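Local coordinates for major capsid protein (Faustovirus, PDB 5J7O), which is the double jelly-roll major capsid protein of a large double-stranded DNA virus, forming trimers that probably tile the icosahedral shell, at residues Phe174-Tyr180 with Gln284-Gln290; Glu179-Leu183 with Trp222-Gln228. All coordinates share one frame; numbering follows the deposited sequence.

Interaction 1: Phe174-Tyr180 with Gln284-Gln290; sequences FVRYCEY and QTPKATQ
Val-175 and Lys-287 pair through their backbones as an antiparallel hydrogen-bonded bridge, Val-175 N to Lys-287 O at 2.9 Å and Lys-287 N to Val-175 O at 3.0 Å. Only this one pair is bridged by backbone bonds; beyond it side chains take over the bonding between strand 170-177 and the loop 284-290. Val-175 O is gripped more than once: the amide NE2 of Gln-290 adds a weak bond, and the CA of Pro-286 makes a C-H...O contact with the same oxygen. The packing is tight around this bridge. Phe-174 lays one ring face on the loop backbone, Ala-288 N over its centre, and its CB comes within 3.2 Å of Lys-287 O. Gln-290, its chain bent at chi2 (-75°), folds back so that its CG lies 3.6 Å from CG2 of Val-175, the two side chains sliding past each other in opposite directions. Arg-176 runs alongside Pro-286, whose CG sits over the middle of one guanidinium face, while NE of Arg-176 bonds Gln-284 O at 3.0 Å, the oxygen at the guanidinium edge and tilted 17° out of its plane. Further along, Gln-284 turns its chain at chi2 (73°) and delivers NE2 to Cys-178 O at 2.8 Å; the acceptor lies in the amide plane, but the donor stands above the carbonyl plane. Beyond the Phe-174 ring the contact thins: Ala-288 is exposed, its methyl 3.6 Å from CE1 of Phe-174. Leu-238 of the second subunit packs on Phe-174. Within the chain, strand 333-336 hydrogen-bonds to Phe-174 and Arg-176, Trp-465 of helix 464-467 makes a cation-pi contact with Arg-176, and the loop connects strand 273-280 to strand 293-298.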
loop_
_atom_site.group_PDB
_atom_site.type_symbol
_atom_site.label_atom_id
_atom_site.label_comp_id
_atom_site.label_asym_id
_atom_site.label_seq_id
_atom_site.Cartn_x
_atom_site.Cartn_y
_atom_site.Cartn_z
ATOM N N PHE B 174 -17.398 23.036 10.538
ATOM C CA PHE B 174 -16.110 22.456 10.876
ATOM C C PHE B 174 -15.017 23.078 10.010
ATOM O O PHE B 174 -15.286 23.796 9.044
ATOM C CB PHE B 174 -16.133 20.934 10.703
ATOM C CG PHE B 174 -16.871 20.204 11.795
ATOM C CD1 PHE B 174 -17.502 20.896 12.816
ATOM C CD2 PHE B 174 -16.918 18.819 11.806
ATOM C CE1 PHE B 174 -18.176 20.222 13.819
ATOM C CE2 PHE B 174 -17.588 18.140 12.807
ATOM C CZ PHE B 174 -18.217 18.842 13.815
ATOM N N VAL B 175 -13.768 22.801 10.370
ATOM C CA VAL B 175 -12.624 23.310 9.629
ATOM C C VAL B 175 -11.767 22.141 9.171
ATOM O O VAL B 175 -11.717 21.081 9.807
ATOM C CB VAL B 175 -11.787 24.311 10.454
ATOM C CG1 VAL B 175 -12.540 25.623 10.616
ATOM C CG2 VAL B 175 -11.439 23.727 11.809
ATOM N N ARG B 176 -11.097 22.342 8.042
ATOM C CA ARG B 176 -10.208 21.348 7.469
ATOM C C ARG B 176 -9.051 22.074 6.808
ATOM O O ARG B 176 -9.178 23.235 6.408
ATOM C CB ARG B 176 -10.924 20.472 6.439
ATOM C CG ARG B 176 -10.587 20.825 5.002
ATOM C CD ARG B 176 -11.624 20.276 4.043
ATOM N NE ARG B 176 -11.716 18.817 4.078
ATOM C CZ ARG B 176 -12.771 18.124 3.656
ATOM N NH1 ARG B 176 -13.838 18.753 3.178
ATOM N NH2 ARG B 176 -12.766 16.801 3.715
ATOM N N TYR B 177 -7.923 21.384 6.695
ATOM C CA TYR B 177 -6.805 21.869 5.903
ATOM C C TYR B 177 -6.867 21.296 4.492
ATOM O O TYR B 177 -7.397 20.205 4.263
ATOM C CB TYR B 177 -5.468 21.505 6.558
ATOM C CG TYR B 177 -5.067 22.450 7.668
ATOM C CD1 TYR B 177 -5.444 22.209 8.984
ATOM C CD2 TYR B 177 -4.326 23.592 7.397
ATOM C CE1 TYR B 177 -5.085 23.079 10.002
ATOM C CE2 TYR B 177 -3.963 24.467 8.406
ATOM C CZ TYR B 177 -4.345 24.205 9.705
ATOM O OH TYR B 177 -3.984 25.076 10.709
ATOM N N CYS B 178 -6.328 22.052 3.541
ATOM C CA CYS B 178 -6.172 21.522 2.198
ATOM C C CYS B 178 -5.197 20.348 2.218
ATOM O O CYS B 178 -4.416 20.172 3.156
ATOM C CB CYS B 178 -5.679 22.608 1.251
ATOM S SG CYS B 178 -3.965 23.107 1.520
ATOM N N GLU B 179 -5.278 19.512 1.188
ATOM C CA GLU B 179 -4.359 18.387 1.093
ATOM C C GLU B 179 -2.943 18.895 0.865
ATOM O O GLU B 179 -2.719 19.846 0.109
ATOM C CB GLU B 179 -4.779 17.437 -0.024
ATOM C CG GLU B 179 -5.971 16.570 0.339
ATOM C CD GLU B 179 -6.183 15.430 -0.631
ATOM O OE1 GLU B 179 -5.874 15.603 -1.828
ATOM O OE2 GLU B 179 -6.651 14.357 -0.195
ATOM N N TYR B 180 -1.994 18.262 1.548
ATOM C CA TYR B 180 -0.591 18.654 1.519
ATOM C C TYR B 180 -0.411 20.138 1.853
ATOM O O TYR B 180 0.104 20.908 1.037
ATOM C CB TYR B 180 0.028 18.318 0.170
ATOM C CG TYR B 180 -0.129 16.853 -0.164
ATOM C CD1 TYR B 180 0.677 15.900 0.441
ATOM C CD2 TYR B 180 -1.099 16.419 -1.058
ATOM C CE1 TYR B 180 0.537 14.559 0.155
ATOM C CE2 TYR B 180 -1.248 15.077 -1.350
ATOM C CZ TYR B 180 -0.426 14.151 -0.741
ATOM O OH TYR B 180 -0.565 12.813 -1.024
ATOM N N GLN B 284 -6.820 17.013 7.305
ATOM C CA GLN B 284 -7.752 17.104 6.187
ATOM C C GLN B 284 -9.170 16.684 6.550
ATOM O O GLN B 284 -10.102 16.990 5.797
ATOM C CB GLN B 284 -7.259 16.256 5.009
ATOM C CG GLN B 284 -6.126 16.891 4.215
ATOM C CD GLN B 284 -4.803 16.881 4.958
ATOM O OE1 GLN B 284 -4.459 15.902 5.621
ATOM N NE2 GLN B 284 -4.056 17.972 4.851
ATOM N N THR B 285 -9.356 15.999 7.672
ATOM C CA THR B 285 -10.692 15.592 8.094
ATOM C C THR B 285 -11.378 16.742 8.825
ATOM O O THR B 285 -10.797 17.307 9.758
ATOM C CB THR B 285 -10.618 14.361 8.996
ATOM O OG1 THR B 285 -10.183 13.230 8.231
ATOM C CG2 THR B 285 -11.978 14.056 9.604
ATOM N N PRO B 286 -12.595 17.118 8.431
ATOM C CA PRO B 286 -13.257 18.268 9.064
ATOM C C PRO B 286 -13.539 18.010 10.537
ATOM O O PRO B 286 -14.066 16.960 10.912
ATOM C CB PRO B 286 -14.555 18.417 8.260
ATOM C CG PRO B 286 -14.312 17.675 6.980
ATOM C CD PRO B 286 -13.399 16.547 7.339
ATOM N N LYS B 287 -13.186 18.984 11.374
ATOM C CA LYS B 287 -13.354 18.872 12.816
ATOM C C LYS B 287 -13.894 20.180 13.372
ATOM O O LYS B 287 -13.691 21.250 12.792
ATOM C CB LYS B 287 -12.033 18.529 13.518
ATOM C CG LYS B 287 -11.396 17.228 13.070
ATOM C CD LYS B 287 -10.096 16.976 13.815
ATOM C CE LYS B 287 -9.468 15.658 13.401
ATOM N NZ LYS B 287 -8.246 15.353 14.196
ATOM N N ALA B 288 -14.586 20.081 14.512
ATOM C CA ALA B 288 -15.016 21.283 15.220
ATOM C C ALA B 288 -13.824 22.159 15.575
ATOM O O ALA B 288 -13.896 23.390 15.483
ATOM C CB ALA B 288 -15.799 20.903 16.477
ATOM N N THR B 289 -12.714 21.541 15.974
ATOM C CA THR B 289 -11.463 22.245 16.216
ATOM C C THR B 289 -10.330 21.432 15.614
ATOM O O THR B 289 -10.149 20.262 15.967
ATOM C CB THR B 289 -11.221 22.467 17.713
ATOM O OG1 THR B 289 -12.217 23.356 18.235
ATOM C CG2 THR B 289 -9.841 23.066 17.944
ATOM N N GLN B 290 -9.582 22.042 14.699
ATOM C CA GLN B 290 -8.350 21.440 14.210
ATOM C C GLN B 290 -7.229 21.720 15.200
ATOM O O GLN B 290 -7.071 22.852 15.668
ATOM C CB GLN B 290 -7.989 21.986 12.827
ATOM C CG GLN B 290 -8.766 21.356 11.679
ATOM C CD GLN B 290 -8.287 19.957 11.340
ATOM O OE1 GLN B 290 -7.221 19.528 11.783
ATOM N NE2 GLN B 290 -9.074 19.239 10.548
#

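Interaction 2: Glu179-Leu183 with Trp222-Gln228; sequences EYPGL and WKRLIGQ
Gly-182 and Ile-226 bring their backbones to a CA-CA distance of 4.2 Å, where the start of helix 181-185 meets the end of helix 216-225, and Gly-182 N bonds Ile-226 O at 2.9 Å. Gly-182, with no side chain, lets the two backbones come this close. Gln-228 reaches across with OE1 to accept from Tyr-180 N at 3.0 Å, the N-H...O angle 165°; CG anti to the backbone N (chi1 174°) and a bend at chi2 bring the amide there. That amide also stacks over one face of the Tyr-180 ring, the planes 22° apart. Tyr-180 is the N-cap residue of helix 181-185, and the chain leaves helical geometry at Ile-226, so the contact joins one helix's first turn to the other's exit, inside the double jelly-roll subunit. Ile-226 fills the space between: its CD1 touches CD1 of Tyr-180 at the ring edge at 3.5 Å, CG of Leu-183 at 3.9 Å, and sits over one face of the Trp-222 ring, toward its rim. CD2 of Leu-183 reaches Trp-222 CZ2 at 4.0 Å, the side chains crossing at about a right angle. NE1 of Trp-222 bonds Asn-210 OD1 on helix 203-212.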
loop_
_atom_site.group_PDB
_atom_site.type_symbol
_atom_site.label_atom_id
_atom_site.label_comp_id
_atom_site.label_asym_id
_atom_site.label_seq_id
_atom_site.Cartn_x
_atom_site.Cartn_y
_atom_site.Cartn_z
ATOM N N GLU B 179 -5.278 19.512 1.188
ATOM C CA GLU B 179 -4.359 18.387 1.093
ATOM C C GLU B 179 -2.943 18.895 0.865
ATOM O O GLU B 179 -2.719 19.846 0.109
ATOM C CB GLU B 179 -4.779 17.437 -0.024
ATOM C CG GLU B 179 -5.971 16.570 0.339
ATOM C CD GLU B 179 -6.183 15.430 -0.631
ATOM O OE1 GLU B 179 -5.874 15.603 -1.828
ATOM O OE2 GLU B 179 -6.651 14.357 -0.195
ATOM N N TYR B 180 -1.994 18.262 1.548
ATOM C CA TYR B 180 -0.591 18.654 1.519
ATOM C C TYR B 180 -0.411 20.138 1.853
ATOM O O TYR B 180 0.104 20.908 1.037
ATOM C CB TYR B 180 0.028 18.318 0.170
ATOM C CG TYR B 180 -0.129 16.853 -0.164
ATOM C CD1 TYR B 180 0.677 15.900 0.441
ATOM C CD2 TYR B 180 -1.099 16.419 -1.058
ATOM C CE1 TYR B 180 0.537 14.559 0.155
ATOM C CE2 TYR B 180 -1.248 15.077 -1.350
ATOM C CZ TYR B 180 -0.426 14.151 -0.741
ATOM O OH TYR B 180 -0.565 12.813 -1.024
ATOM N N PRO B 181 -0.819 20.567 3.055
ATOM C CA PRO B 181 -0.726 21.999 3.382
ATOM C C PRO B 181 0.697 22.520 3.361
ATOM O O PRO B 181 0.925 23.670 2.971
ATOM C CB PRO B 181 -1.339 22.083 4.789
ATOM C CG PRO B 181 -2.022 20.764 5.021
ATOM C CD PRO B 181 -1.280 19.767 4.199
ATOM N N GLY B 182 1.664 21.697 3.764
ATOM C CA GLY B 182 3.044 22.145 3.755
ATOM C C GLY B 182 3.563 22.414 2.360
ATOM O O GLY B 182 4.508 23.183 2.181
ATOM N N LEU B 183 2.948 21.796 1.351
ATOM C CA LEU B 183 3.387 22.037 -0.017
ATOM C C LEU B 183 2.778 23.312 -0.583
ATOM O O LEU B 183 3.452 24.047 -1.312
ATOM C CB LEU B 183 3.041 20.840 -0.901
ATOM C CG LEU B 183 3.732 19.527 -0.537
ATOM C CD1 LEU B 183 3.465 18.473 -1.595
ATOM C CD2 LEU B 183 5.226 19.739 -0.350
ATOM N N TRP B 222 7.051 11.420 4.938
ATOM C CA TRP B 222 6.867 12.578 4.068
ATOM C C TRP B 222 5.528 13.256 4.332
ATOM O O TRP B 222 5.454 14.483 4.464
ATOM C CB TRP B 222 6.983 12.145 2.605
ATOM C CG TRP B 222 6.611 13.194 1.596
ATOM C CD1 TRP B 222 5.484 13.225 0.829
ATOM C CD2 TRP B 222 7.375 14.350 1.233
ATOM N NE1 TRP B 222 5.495 14.331 0.014
ATOM C CE2 TRP B 222 6.645 15.039 0.244
ATOM C CE3 TRP B 222 8.602 14.874 1.651
ATOM C CZ2 TRP B 222 7.102 16.222 -0.333
ATOM C CZ3 TRP B 222 9.053 16.048 1.077
ATOM C CH2 TRP B 222 8.306 16.708 0.096
ATOM N N LYS B 223 4.453 12.467 4.422
ATOM C CA LYS B 223 3.135 13.036 4.689
ATOM C C LYS B 223 3.096 13.736 6.041
ATOM O O LYS B 223 2.474 14.797 6.182
ATOM C CB LYS B 223 2.067 11.946 4.620
ATOM C CG LYS B 223 1.744 11.481 3.209
ATOM C CD LYS B 223 0.612 10.466 3.210
ATOM C CE LYS B 223 0.136 10.172 1.797
ATOM N NZ LYS B 223 -0.951 9.154 1.777
ATOM N N ARG B 224 3.758 13.164 7.050
ATOM C CA ARG B 224 3.764 13.789 8.368
ATOM C C ARG B 224 4.578 15.076 8.377
ATOM O O ARG B 224 4.280 15.990 9.154
ATOM C CB ARG B 224 4.301 12.812 9.415
ATOM C CG ARG B 224 3.453 11.561 9.591
ATOM C CD ARG B 224 3.591 10.993 10.995
ATOM N NE ARG B 224 2.732 9.830 11.203
ATOM C CZ ARG B 224 3.175 8.615 11.509
ATOM N NH1 ARG B 224 4.474 8.397 11.658
ATOM N NH2 ARG B 224 2.318 7.618 11.677
ATOM N N LEU B 225 5.602 15.172 7.525
ATOM C CA LEU B 225 6.404 16.390 7.466
ATOM C C LEU B 225 5.593 17.565 6.935
ATOM O O LEU B 225 5.737 18.695 7.417
ATOM C CB LEU B 225 7.641 16.166 6.597
ATOM C CG LEU B 225 8.752 15.281 7.163
ATOM C CD1 LEU B 225 9.835 15.055 6.118
ATOM C CD2 LEU B 225 9.336 15.897 8.421
ATOM N N ILE B 226 4.730 17.321 5.948
ATOM C CA ILE B 226 4.001 18.386 5.273
ATOM C C ILE B 226 2.549 18.473 5.734
ATOM O O ILE B 226 1.745 19.165 5.104
ATOM C CB ILE B 226 4.082 18.222 3.748
ATOM C CG1 ILE B 226 3.536 16.855 3.333
ATOM C CG2 ILE B 226 5.517 18.392 3.274
ATOM C CD1 ILE B 226 3.770 16.525 1.879
ATOM N N GLY B 227 2.193 17.781 6.813
ATOM C CA GLY B 227 0.881 17.948 7.408
ATOM C C GLY B 227 -0.258 17.225 6.726
ATOM O O GLY B 227 -1.414 17.617 6.904
ATOM N N GLN B 228 0.027 16.186 5.947
ATOM C CA GLN B 228 -1.015 15.363 5.349
ATOM C C GLN B 228 -1.356 14.221 6.297
ATOM O O GLN B 228 -0.459 13.555 6.823
ATOM C CB GLN B 228 -0.567 14.818 3.992
ATOM C CG GLN B 228 -1.538 13.831 3.354
ATOM C CD GLN B 228 -2.805 14.492 2.840
ATOM O OE1 GLN B 228 -2.892 15.718 2.753
ATOM N NE2 GLN B 228 -3.796 13.678 2.493
#

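Interactions 1 and 2 start from the same run of chain: strand 170-177 leads through Glu-179 and Tyr-180, which belong to both, into helix 181-185. Their centres lie about 13 Å apart, and the two meet at Gln-284, whose CD is 3.1 Å from Gln-228 OE1 and whose NE2 is 3.4 Å from Pro-181 CD. The amide of Gln-284, which bonds Cys-178 O through NE2, also holds Glu-229 N, just beyond the 222-228 segment, through OE1. Outward, Leu-238 and Arg-274 of the second subunit lie against interaction 1, and Trp-551 of the third subunit meets Trp-222 of interaction 2.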